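Side-chain contact in putative transcriptional regulator (PDB 3LWF), which probably binds DNA and regulates transcription as a dimeric member of the Rrf2 family: residues 122-125 with 126-129. Sequence-based numbering, arbitrary orientation.
Sequences LWTR and MRNA. With SO4 (sulfate ion), chain K.
The indole of Trp-123 meets Met-126 at its edge. The selenium of this selenomethionine lies near the ring plane, with SE 3.8 Å from Trp-123 CE3, a Met-aromatic contact. SE sits 84° off the normal of the six-membered ring. Phe-157 of the second subunit adds an edge-to-face ring contact, and Glu-115 accepts a hydrogen bond from the indole NE1. The Met-126 chain runs extended beyond CG (chi2 179°, chi3 174°), which carries its methyl past the indole to Leu-122. There CE packs 3.8 Å from Leu-122 CG.

The Arg-127 guanidinium has the amide of Asn-128 at its edge. Arg-127 NE and NH2 both donate to Asn-128 OD1, each at 2.7 Å, from the same face of the amide. Bends at chi2 and chi3 of Arg-127 fold the guanidinium back to this neighbour. Thr-124 CG2 approaches the guanidinium obliquely, 3.9 Å from Arg-127 NH2. Ser-149 O of the second subunit also accepts from NH2.

The Arg-125 guanidinium turns its edge to a sulfate, probably from the crystallisation liquor. NH1 and NH2 of Arg-125 share sulfate O1, with NH1 to O1 at 2.9 Å. Glu-121 forms a salt bridge with Arg-125 NE, so the guanidinium has two anionic partners.

Four successive backbone hydrogen bonds link the segments, from Met-126 N to Leu-122 O through Ala-129 N to Arg-125 O. This i to i+4 pattern is that of an alpha-helix, here the long helix 117-136, whose packing against the second subunit is consistent with the dimerisation helix of Rrf2-type regulators.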
# COMPACT_ATOMS: atom_id res chain seq x y z
N LEU A 122 6.39 5.87 -9.49
CA LEU A 122 6.48 5.38 -8.12
C LEU A 122 5.20 4.67 -7.73
O LEU A 122 5.24 3.65 -7.01
CB LEU A 122 6.79 6.51 -7.14
CG LEU A 122 6.95 6.06 -5.68
CD1 LEU A 122 8.09 5.06 -5.65
CD2 LEU A 122 7.21 7.23 -4.75
N TRP A 123 4.07 5.21 -8.17
CA TRP A 123 2.79 4.68 -7.75
C TRP A 123 2.59 3.34 -8.43
O TRP A 123 2.14 2.40 -7.79
CB TRP A 123 1.63 5.63 -8.09
CG TRP A 123 1.69 7.09 -7.54
CD1 TRP A 123 1.18 8.19 -8.15
CD2 TRP A 123 2.31 7.56 -6.32
NE1 TRP A 123 1.43 9.30 -7.41
CE2 TRP A 123 2.12 8.95 -6.28
CE3 TRP A 123 3.00 6.94 -5.27
CZ2 TRP A 123 2.58 9.73 -5.24
CZ3 TRP A 123 3.47 7.72 -4.24
CH2 TRP A 123 3.26 9.11 -4.24
N THR A 124 2.97 3.27 -9.71
CA THR A 124 2.96 2.04 -10.51
C THR A 124 3.71 0.92 -9.80
O THR A 124 3.19 -0.21 -9.62
CB THR A 124 3.54 2.32 -11.89
OG1 THR A 124 2.71 3.28 -12.56
CG2 THR A 124 3.62 1.08 -12.75
N ARG A 125 4.91 1.24 -9.34
CA ARG A 125 5.74 0.22 -8.67
C ARG A 125 5.15 -0.25 -7.35
O ARG A 125 5.20 -1.45 -7.04
CB ARG A 125 7.16 0.73 -8.45
CG ARG A 125 7.94 0.84 -9.74
CD ARG A 125 9.33 1.40 -9.52
NE ARG A 125 10.03 1.51 -10.80
CZ ARG A 125 11.30 1.17 -11.01
NH1 ARG A 125 12.06 0.67 -10.06
NH2 ARG A 125 11.80 1.34 -12.22
N MSE A 126 4.65 0.68 -6.57
CA MSE A 126 4.01 0.34 -5.30
C MSE A 126 2.77 -0.55 -5.52
O MSE A 126 2.56 -1.51 -4.76
CB MSE A 126 3.62 1.59 -4.56
CG MSE A 126 4.79 2.33 -4.02
SE MSE A 126 4.12 3.95 -3.12
CE MSE A 126 5.75 4.55 -2.36
N ARG A 127 1.99 -0.22 -6.55
CA ARG A 127 0.76 -0.91 -6.90
C ARG A 127 1.13 -2.33 -7.36
O ARG A 127 0.52 -3.31 -6.93
CB ARG A 127 0.07 -0.15 -8.05
CG ARG A 127 -1.33 -0.62 -8.45
CD ARG A 127 -1.36 -1.85 -9.34
NE ARG A 127 -0.42 -1.76 -10.44
CZ ARG A 127 -0.56 -1.00 -11.53
NH1 ARG A 127 -1.61 -0.23 -11.71
NH2 ARG A 127 0.39 -1.02 -12.46
N ASN A 128 2.09 -2.44 -8.28
CA ASN A 128 2.56 -3.76 -8.73
C ASN A 128 3.00 -4.61 -7.56
O ASN A 128 2.68 -5.81 -7.50
CB ASN A 128 3.64 -3.63 -9.82
CG ASN A 128 3.08 -3.09 -11.12
OD1 ASN A 128 1.87 -2.97 -11.25
ND2 ASN A 128 3.93 -2.73 -12.06
N ALA A 129 3.68 -3.99 -6.61
CA ALA A 129 4.25 -4.73 -5.48
C ALA A 129 3.15 -5.30 -4.60
O ALA A 129 3.22 -6.47 -4.18
CB ALA A 129 5.18 -3.84 -4.66
S SO4 K . 14.57 -1.85 -11.70
O1 SO4 K . 14.36 -0.41 -11.50
O2 SO4 K . 15.64 -2.36 -10.83
O3 SO4 K . 13.36 -2.61 -11.40
O4 SO4 K . 14.97 -2.05 -13.09